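BIFUNCTIONAL PROTEIN Proline utilization A (PutA) (Corynebacterium freiburgense, PDB 5UX5) probably couples two steps of proline catabolism, oxidising proline in an FAD-dependent module and the derived glutamate semialdehyde to glutamate in an NAD-dependent aldehyde dehydrogenase module. Local coordinates at residues A871-G876 with Q1059-T1064; A697-P702 with G849-L854; H313-A318 with N468-D473. All coordinates share one frame; numbering follows the deposited sequence.

Overall arrangement
Interactions 1 and 2 are neighbouring strand pairings. Strand 870-873 of interaction 1 lies directly beside strand 845-852 of interaction 2, and the two contact centres are 10 Å apart. Asn874 joins them: its OD1 is 2.7 Å from Ser853 N and its N is 2.8 Å from Ile851 O, both probable hydrogen bonds. Interaction 3 is a loop contact about 20 Å from interaction 1 and 28 Å from interaction 2, centre to centre, and touches neither. It ties a loop of the FAD-binding proline dehydrogenase module to a later loop that rests on the aldehyde dehydrogenase module. Along the chain, interaction 3 closes before the other two open.

Interaction 1. Residues A871-G876 with Q1059-T1064; sequences AYINRG and QAVSTT
Ala871, Tyr872 and Ile873 pair in parallel with Val1061, Ser1062 and Thr1063. The contact joins a strand of the aldehyde dehydrogenase family region to strand 1056-1064, near the C-terminus. The strand axes come within 4.6 Å at an angle of 11°. Ala871 N donates to Ala1060 O, and Ser1062 N donates to Ala871 O. Ile873 N then donates to Ser1062 O, and Thr1064 N to Ile873 O. This alternation is the normal parallel pattern.

Strand 870-873 ends at Ile873; Asn874, with positive phi, turns the chain. The turn is tied down by a side chain: Thr1064 OG1 donates to Asn874 O at 2.8 Å. The hydroxyl sits above the carbonyl plane, not on a lone pair.

On one face, Ile873 packs against Thr1063, CG2 to CG2 at 3.6 Å, methyl against methyl. Its CD1 reaches on to Val1061 CG1 at 3.9 Å. On the other face, Tyr872 CD2 packs on Ser1062 CB at 3.7 Å. With OG anti to the backbone N (chi1 178°), the Ser1062 hydroxyl turns to the Arg875 side rather than onto the Tyr872 ring, and is hydrogen-bonded to Asn967. Arg875 returns over the same face. Its NE and NH2 both donate to Gly876 O, and Tyr872 CD2 lies over one face of the guanidinium, near its rim. NH1 forms a salt bridge with Glu965. These bonds hold the guanidinium against rotation.

Strand 845-852 flanks 870-873 on its other edge, while strand 965-980 runs antiparallel along 1056-1064. The pairing therefore carries strand-to-strand contact from the aldehyde dehydrogenase fold into the C-terminal part. Helix 856-865 covers the Ala871 and Ile873 face through Val859, Trp862 and Lys863.

Interaction 2. Residues A697-P702 with G849-L854; sequences AIIVTP and GGIHSL
Ile698, Ile699 and Val700 run parallel to Gly850, Ile851 and His852, with strand axes 4.4 Å apart at closest and 14° between their directions. Gly850 N donates to Ala697 O. Ile699 is bonded at both ends: its N donates to Gly850 O, and its O accepts from His852 N. A last bond, Thr701 N to His852 O at 3.4 Å, is weak and marks where the strands part.

Ile699 and Ile851 share one face. CG1 of Ile851 is anti to its backbone N (chi1 -174°), which brings it alongside Ile699 CB at 4.1 Å. On the other face, Ile698 lies across from Gly850, with its CG2 4.0 Å from Gly850 O. The same methyl stands at the edge of the His852 ring, 4.5 Å from CD2. The far nitrogen of that ring, NE2, is hydrogen-bonded to Asp712.

Beyond the strand ends, Thr701 OG1 comes within 3.4 Å of Ser853 CB. Both hydroxyls, Thr701 OG1 and Ser853 OG, are hydrogen-bonded to Glu858 OE1, so one carboxylate oxygen holds the two chain exits together.

Strand 728-734 continues the parallel pairing beyond 696-700, and strand 870-873 of interaction 1 does so beyond 845-852. Helix 833-841 packs on the Ile699 and Ile851 face. Helix 706-718 packs on the Ile698, Val700 and His852 face. These helices on both faces give the alpha/beta sandwich expected of an aldehyde dehydrogenase domain.

Interaction 3. Residues H313-A318 with N468-D473; sequences HGWYPA and NASDSD
Trp315 meets the loop Ser470-Asp473 with both its edge and one face. At the edge, NE1 donates to Asp471 O at 3.2 Å, with an N-H...O angle of 151°. The acceptor lies in the indole plane. Next to it, Ser472 O also stands at the ring edge, 3.6 Å from CZ2.

Over the face lies Asp473. Its CB makes a CH-pi contact, 4.1 Å from the centroid of the six-membered ring. With CG anti to the backbone N (chi1 -171°), the carboxylate extends across the indole and stacks on it, the two planes only 6° apart. His313 CB sits over the opposite face, 3.4 Å above the plane, so the indole is held between the two residues. Ser470 packs against the helix end, its CB 3.3 Å from His313 O. The His313 ring crosses the Asp471 side chain at about a right angle, with CD2 4.1 Å from OD2.

A second shell fixes these groups. Helix 303-313 ends at His313, and Gly314, with positive phi, turns the chain out of it. His313 ND1 is hydrogen-bonded to Asp309 O within that helix. Asp473 OD1 takes the backbone N of Ala475, and OD2 forms a salt bridge with Arg460. Asp471 OD1 binds Ser558 and Ser472 OG binds Asp554, both on helix 550-574. The proline dehydrogenase loop thus meets a segment moored to the aldehyde dehydrogenase part.

A carboxylate over an aromatic face is not attractive by charge alone. Arg460 and the Ala475 N-H probably offset the negative charge of Asp473, easing its place over the ring. His313 NE2 lies 4.7 Å from Asp471 OD2, not in contact, and any attraction would depend on His313 being charged. The in-plane N-H...O bond fixes the indole's rotation, while Asp473 and His313 hold its faces.

Interaction 1. Residues A871-G876 with Q1059-T1064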
loop_
_atom_site.group_PDB
_atom_site.type_symbol
_atom_site.label_atom_id
_atom_site.label_comp_id
_atom_site.label_asym_id
_atom_site.label_seq_id
_atom_site.Cartn_x
_atom_site.Cartn_y
_atom_site.Cartn_z
ATOM N N ALA A 871 11.978 -6.362 5.270
ATOM C CA ALA A 871 11.119 -7.526 5.478
ATOM C C ALA A 871 9.656 -7.105 5.704
ATOM O O ALA A 871 9.374 -6.080 6.333
ATOM C CB ALA A 871 11.624 -8.344 6.659
ATOM N N TYR A 872 8.730 -7.874 5.140
ATOM C CA TYR A 872 7.295 -7.612 5.243
ATOM C C TYR A 872 6.604 -8.911 5.600
ATOM O O TYR A 872 7.018 -9.986 5.159
ATOM C CB TYR A 872 6.687 -7.054 3.945
ATOM C CG TYR A 872 7.310 -5.765 3.475
ATOM C CD1 TYR A 872 8.447 -5.791 2.702
ATOM C CD2 TYR A 872 6.758 -4.517 3.791
ATOM C CE1 TYR A 872 9.031 -4.641 2.265
ATOM C CE2 TYR A 872 7.352 -3.337 3.337
ATOM C CZ TYR A 872 8.505 -3.427 2.577
ATOM O OH TYR A 872 9.160 -2.328 2.068
ATOM N N ILE A 873 5.561 -8.821 6.407
ATOM C CA ILE A 873 4.871 -10.010 6.868
ATOM C C ILE A 873 3.396 -9.858 6.539
ATOM O O ILE A 873 2.750 -8.900 6.975
ATOM C CB ILE A 873 5.134 -10.240 8.364
ATOM C CG1 ILE A 873 6.607 -10.655 8.501
ATOM C CG2 ILE A 873 4.209 -11.285 8.930
ATOM C CD1 ILE A 873 7.264 -10.277 9.785
ATOM N N ASN A 874 2.881 -10.771 5.719
ATOM C CA ASN A 874 1.471 -10.762 5.318
ATOM C C ASN A 874 1.050 -9.422 4.706
ATOM O O ASN A 874 -0.017 -8.893 4.997
ATOM C CB ASN A 874 0.573 -11.142 6.498
ATOM C CG ASN A 874 0.827 -12.542 6.985
ATOM O OD1 ASN A 874 1.088 -13.446 6.188
ATOM N ND2 ASN A 874 0.729 -12.746 8.284
ATOM N N ARG A 875 1.889 -8.880 3.832
ATOM C CA ARG A 875 1.518 -7.737 3.013
ATOM C C ARG A 875 2.471 -7.686 1.831
ATOM O O ARG A 875 3.390 -8.495 1.734
ATOM C CB ARG A 875 1.555 -6.453 3.823
ATOM C CG ARG A 875 2.819 -6.334 4.639
ATOM C CD ARG A 875 3.161 -4.889 4.819
ATOM N NE ARG A 875 3.613 -4.316 3.563
ATOM C CZ ARG A 875 3.757 -3.011 3.347
ATOM N NH1 ARG A 875 3.471 -2.139 4.307
ATOM N NH2 ARG A 875 4.185 -2.573 2.174
ATOM N N GLY A 876 2.243 -6.726 0.927
ATOM C CA GLY A 876 3.133 -6.543 -0.202
ATOM C C GLY A 876 4.521 -6.091 0.225
ATOM O O GLY A 876 4.729 -5.567 1.324
ATOM N N GLN A 1059 17.636 -2.542 9.431
ATOM C CA GLN A 1059 16.546 -3.357 8.891
ATOM C C GLN A 1059 15.173 -2.854 9.321
ATOM O O GLN A 1059 14.944 -2.577 10.502
ATOM C CB GLN A 1059 16.682 -4.824 9.321
ATOM C CG GLN A 1059 15.552 -5.729 8.859
ATOM C CD GLN A 1059 15.690 -7.141 9.361
ATOM O OE1 GLN A 1059 15.645 -7.381 10.566
ATOM N NE2 GLN A 1059 15.819 -8.095 8.439
ATOM N N ALA A 1060 14.238 -2.819 8.368
ATOM C CA ALA A 1060 12.838 -2.490 8.625
ATOM C C ALA A 1060 11.985 -3.746 8.528
ATOM O O ALA A 1060 12.068 -4.467 7.533
ATOM C CB ALA A 1060 12.329 -1.459 7.627
ATOM N N VAL A 1061 11.181 -4.018 9.562
ATOM C CA VAL A 1061 10.279 -5.174 9.575
ATOM C C VAL A 1061 8.855 -4.654 9.703
ATOM O O VAL A 1061 8.464 -4.135 10.760
ATOM C CB VAL A 1061 10.589 -6.158 10.704
ATOM C CG1 VAL A 1061 9.788 -7.433 10.506
ATOM C CG2 VAL A 1061 12.081 -6.454 10.774
ATOM N N SER A 1062 8.062 -4.846 8.648
ATOM C CA SER A 1062 6.695 -4.351 8.562
ATOM C C SER A 1062 5.748 -5.536 8.570
ATOM O O SER A 1062 5.852 -6.401 7.695
ATOM C CB SER A 1062 6.507 -3.519 7.301
ATOM O OG SER A 1062 5.170 -3.089 7.211
ATOM N N THR A 1063 4.851 -5.584 9.566
ATOM C CA THR A 1063 3.930 -6.707 9.799
ATOM C C THR A 1063 2.480 -6.233 9.911
ATOM O O THR A 1063 2.154 -5.386 10.757
ATOM C CB THR A 1063 4.261 -7.471 11.085
ATOM O OG1 THR A 1063 5.626 -7.905 11.071
ATOM C CG2 THR A 1063 3.321 -8.654 11.261
ATOM N N THR A 1064 1.606 -6.802 9.086
ATOM C CA THR A 1064 0.181 -6.562 9.238
ATOM C C THR A 1064 -0.246 -7.041 10.616
ATOM O O THR A 1064 0.183 -8.101 11.064
ATOM C CB THR A 1064 -0.596 -7.267 8.114
ATOM O OG1 THR A 1064 -0.106 -6.776 6.867
ATOM C CG2 THR A 1064 -2.101 -6.956 8.163
#

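Interaction 2. Residues A697-P702 with G849-L854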
loop_
_atom_site.group_PDB
_atom_site.type_symbol
_atom_site.label_atom_id
_atom_site.label_comp_id
_atom_site.label_asym_id
_atom_site.label_seq_id
_atom_site.Cartn_x
_atom_site.Cartn_y
_atom_site.Cartn_z
ATOM N N ALA A 697 11.759 -12.157 -3.143
ATOM C CA ALA A 697 10.832 -13.268 -3.114
ATOM C C ALA A 697 9.801 -13.039 -2.028
ATOM O O ALA A 697 10.049 -12.304 -1.063
ATOM C CB ALA A 697 11.550 -14.589 -2.861
ATOM N N ILE A 698 8.629 -13.653 -2.210
ATOM C CA ILE A 698 7.621 -13.776 -1.158
ATOM C C ILE A 698 7.387 -15.255 -0.920
ATOM O O ILE A 698 7.022 -15.987 -1.850
ATOM C CB ILE A 698 6.307 -13.058 -1.512
ATOM C CG1 ILE A 698 6.500 -11.552 -1.546
ATOM C CG2 ILE A 698 5.132 -13.468 -0.594
ATOM C CD1 ILE A 698 5.202 -10.857 -1.937
ATOM N N ILE A 699 7.587 -15.693 0.319
ATOM C CA ILE A 699 7.304 -17.073 0.711
ATOM C C ILE A 699 5.839 -17.202 1.140
ATOM O O ILE A 699 5.328 -16.389 1.925
ATOM C CB ILE A 699 8.249 -17.528 1.833
ATOM C CG1 ILE A 699 9.705 -17.446 1.371
ATOM C CG2 ILE A 699 7.881 -18.911 2.293
ATOM C CD1 ILE A 699 10.689 -17.893 2.427
ATOM N N VAL A 700 5.171 -18.232 0.624
ATOM C CA VAL A 700 3.783 -18.548 0.920
ATOM C C VAL A 700 3.747 -19.977 1.435
ATOM O O VAL A 700 4.029 -20.920 0.685
ATOM C CB VAL A 700 2.890 -18.390 -0.317
ATOM C CG1 VAL A 700 1.392 -18.680 0.015
ATOM C CG2 VAL A 700 3.098 -17.013 -0.926
ATOM N N THR A 701 3.371 -20.144 2.683
ATOM C CA THR A 701 3.270 -21.439 3.336
ATOM C C THR A 701 1.814 -21.853 3.433
ATOM O O THR A 701 0.923 -21.004 3.399
ATOM C CB THR A 701 3.884 -21.370 4.741
ATOM O OG1 THR A 701 2.946 -20.778 5.652
ATOM C CG2 THR A 701 5.167 -20.561 4.725
ATOM N N PRO A 702 1.527 -23.141 3.635
ATOM C CA PRO A 702 0.118 -23.571 3.690
ATOM C C PRO A 702 -0.718 -22.856 4.738
ATOM O O PRO A 702 -1.947 -22.804 4.588
ATOM C CB PRO A 702 0.220 -25.072 4.000
ATOM C CG PRO A 702 1.524 -25.469 3.484
ATOM C CD PRO A 702 2.441 -24.289 3.733
ATOM N N GLY A 849 11.862 -8.567 0.864
ATOM C CA GLY A 849 11.418 -9.947 1.004
ATOM C C GLY A 849 10.224 -10.050 1.935
ATOM O O GLY A 849 10.081 -9.242 2.860
ATOM N N GLY A 850 9.346 -11.019 1.697
ATOM C CA GLY A 850 8.151 -11.142 2.495
ATOM C C GLY A 850 7.796 -12.595 2.719
ATOM O O GLY A 850 8.224 -13.496 1.986
ATOM N N ILE A 851 6.977 -12.807 3.745
ATOM C CA ILE A 851 6.380 -14.111 3.994
ATOM C C ILE A 851 4.885 -13.919 4.194
ATOM O O ILE A 851 4.415 -12.896 4.710
ATOM C CB ILE A 851 7.005 -14.834 5.209
ATOM C CG1 ILE A 851 6.456 -16.245 5.346
ATOM C CG2 ILE A 851 6.674 -14.098 6.493
ATOM C CD1 ILE A 851 7.108 -17.050 6.456
ATOM N N HIS A 852 4.132 -14.895 3.740
ATOM C CA HIS A 852 2.711 -14.927 4.015
ATOM C C HIS A 852 2.439 -16.168 4.840
ATOM O O HIS A 852 2.574 -17.288 4.340
ATOM C CB HIS A 852 1.909 -14.909 2.722
ATOM C CG HIS A 852 1.186 -13.623 2.505
ATOM N ND1 HIS A 852 -0.098 -13.410 2.973
ATOM C CD2 HIS A 852 1.572 -12.469 1.910
ATOM C CE1 HIS A 852 -0.480 -12.182 2.654
ATOM N NE2 HIS A 852 0.514 -11.590 2.011
ATOM N N SER A 853 2.061 -15.966 6.098
ATOM C CA SER A 853 1.726 -17.079 6.973
ATOM C C SER A 853 0.996 -16.546 8.192
ATOM O O SER A 853 1.394 -15.528 8.757
ATOM C CB SER A 853 2.969 -17.844 7.404
ATOM O OG SER A 853 2.617 -18.776 8.407
ATOM N N LEU A 854 -0.096 -17.203 8.572
ATOM C CA LEU A 854 -0.820 -16.867 9.796
ATOM C C LEU A 854 -0.330 -17.670 10.990
ATOM O O LEU A 854 -0.898 -17.552 12.079
ATOM C CB LEU A 854 -2.323 -17.078 9.587
ATOM C CG LEU A 854 -2.878 -16.093 8.542
ATOM C CD1 LEU A 854 -4.406 -16.067 8.461
ATOM C CD2 LEU A 854 -2.341 -14.677 8.826
#

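Interaction 3. Residues H313-A318 with N468-D473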
loop_
_atom_site.group_PDB
_atom_site.type_symbol
_atom_site.label_atom_id
_atom_site.label_comp_id
_atom_site.label_asym_id
_atom_site.label_seq_id
_atom_site.Cartn_x
_atom_site.Cartn_y
_atom_site.Cartn_z
ATOM N N HIS A 313 -3.464 5.267 4.834
ATOM C CA HIS A 313 -3.299 6.361 3.881
ATOM C C HIS A 313 -3.249 7.732 4.513
ATOM O O HIS A 313 -3.064 8.712 3.789
ATOM C CB HIS A 313 -4.441 6.364 2.861
ATOM C CG HIS A 313 -4.373 5.243 1.894
ATOM N ND1 HIS A 313 -4.795 3.970 2.202
ATOM C CD2 HIS A 313 -3.930 5.203 0.615
ATOM C CE1 HIS A 313 -4.596 3.187 1.157
ATOM N NE2 HIS A 313 -4.085 3.915 0.177
ATOM N N GLY A 314 -3.491 7.836 5.808
ATOM C CA GLY A 314 -3.592 9.132 6.426
ATOM C C GLY A 314 -4.881 9.844 6.123
ATOM O O GLY A 314 -4.882 11.067 5.963
ATOM N N TRP A 315 -5.977 9.109 6.038
ATOM C CA TRP A 315 -7.285 9.662 5.746
ATOM C C TRP A 315 -8.187 9.459 6.945
ATOM O O TRP A 315 -7.916 8.606 7.793
ATOM C CB TRP A 315 -7.925 8.971 4.544
ATOM C CG TRP A 315 -7.224 9.117 3.254
ATOM C CD1 TRP A 315 -6.451 10.165 2.855
ATOM C CD2 TRP A 315 -7.253 8.189 2.154
ATOM N NE1 TRP A 315 -5.998 9.943 1.572
ATOM C CE2 TRP A 315 -6.485 8.741 1.124
ATOM C CE3 TRP A 315 -7.872 6.954 1.941
ATOM C CZ2 TRP A 315 -6.288 8.084 -0.090
ATOM C CZ3 TRP A 315 -7.667 6.307 0.746
ATOM C CH2 TRP A 315 -6.885 6.866 -0.253
ATOM N N TYR A 316 -9.292 10.217 6.988
ATOM C CA TYR A 316 -10.339 9.881 7.935
ATOM C C TYR A 316 -11.053 8.625 7.461
ATOM O O TYR A 316 -11.206 8.392 6.252
ATOM C CB TYR A 316 -11.366 10.996 8.069
ATOM C CG TYR A 316 -10.854 12.232 8.713
ATOM C CD1 TYR A 316 -10.655 12.288 10.077
ATOM C CD2 TYR A 316 -10.565 13.351 7.954
ATOM C CE1 TYR A 316 -10.181 13.444 10.683
ATOM C CE2 TYR A 316 -10.078 14.501 8.530
ATOM C CZ TYR A 316 -9.885 14.541 9.901
ATOM O OH TYR A 316 -9.403 15.676 10.484
ATOM N N PRO A 317 -11.499 7.800 8.390
ATOM C CA PRO A 317 -12.414 6.718 8.023
ATOM C C PRO A 317 -13.649 7.297 7.340
ATOM O O PRO A 317 -14.089 8.405 7.642
ATOM C CB PRO A 317 -12.753 6.067 9.366
ATOM C CG PRO A 317 -11.715 6.618 10.345
ATOM C CD PRO A 317 -11.310 7.934 9.839
ATOM N N ALA A 318 -14.140 6.593 6.336
ATOM C CA ALA A 318 -15.373 7.023 5.684
ATOM C C ALA A 318 -16.603 6.963 6.603
ATOM O O ALA A 318 -17.493 7.822 6.450
ATOM C CB ALA A 318 -15.576 6.203 4.404
ATOM N N ASN A 468 3.413 11.702 7.535
ATOM C CA ASN A 468 3.518 11.348 6.120
ATOM C C ASN A 468 2.454 12.060 5.307
ATOM O O ASN A 468 1.297 12.141 5.724
ATOM C CB ASN A 468 3.393 9.849 5.929
ATOM C CG ASN A 468 4.545 9.110 6.527
ATOM O OD1 ASN A 468 4.467 8.593 7.653
ATOM N ND2 ASN A 468 5.665 9.100 5.797
ATOM N N ALA A 469 2.860 12.624 4.170
ATOM C CA ALA A 469 1.912 13.253 3.250
ATOM C C ALA A 469 0.890 12.239 2.739
ATOM O O ALA A 469 1.244 11.108 2.383
ATOM C CB ALA A 469 2.670 13.865 2.072
ATOM N N SER A 470 -0.389 12.634 2.689
ATOM C CA SER A 470 -1.421 11.666 2.305
ATOM C C SER A 470 -1.620 11.642 0.795
ATOM O O SER A 470 -1.560 12.674 0.123
ATOM C CB SER A 470 -2.766 11.948 2.984
ATOM O OG SER A 470 -3.206 13.266 2.752
ATOM N N ASP A 471 -1.872 10.447 0.272
ATOM C CA ASP A 471 -2.074 10.241 -1.158
ATOM C C ASP A 471 -3.399 10.827 -1.631
ATOM O O ASP A 471 -4.314 11.106 -0.848
ATOM C CB ASP A 471 -2.077 8.753 -1.499
ATOM C CG ASP A 471 -0.747 8.114 -1.290
ATOM O OD1 ASP A 471 0.225 8.868 -1.166
ATOM O OD2 ASP A 471 -0.666 6.868 -1.277
ATOM N N SER A 472 -3.506 10.948 -2.954
ATOM C CA SER A 472 -4.749 11.370 -3.574
ATOM C C SER A 472 -5.826 10.300 -3.372
ATOM O O SER A 472 -5.548 9.110 -3.468
ATOM C CB SER A 472 -4.497 11.650 -5.054
ATOM O OG SER A 472 -3.478 12.632 -5.218
ATOM N N ASP A 473 -7.068 10.728 -3.080
ATOM C CA ASP A 473 -8.149 9.797 -2.769
ATOM C C ASP A 473 -9.108 9.665 -3.960
ATOM O O ASP A 473 -9.975 10.530 -4.153
ATOM C CB ASP A 473 -8.907 10.269 -1.522
ATOM C CG ASP A 473 -9.917 9.238 -1.007
ATOM O OD1 ASP A 473 -10.192 8.244 -1.718
ATOM O OD2 ASP A 473 -10.438 9.420 0.123
#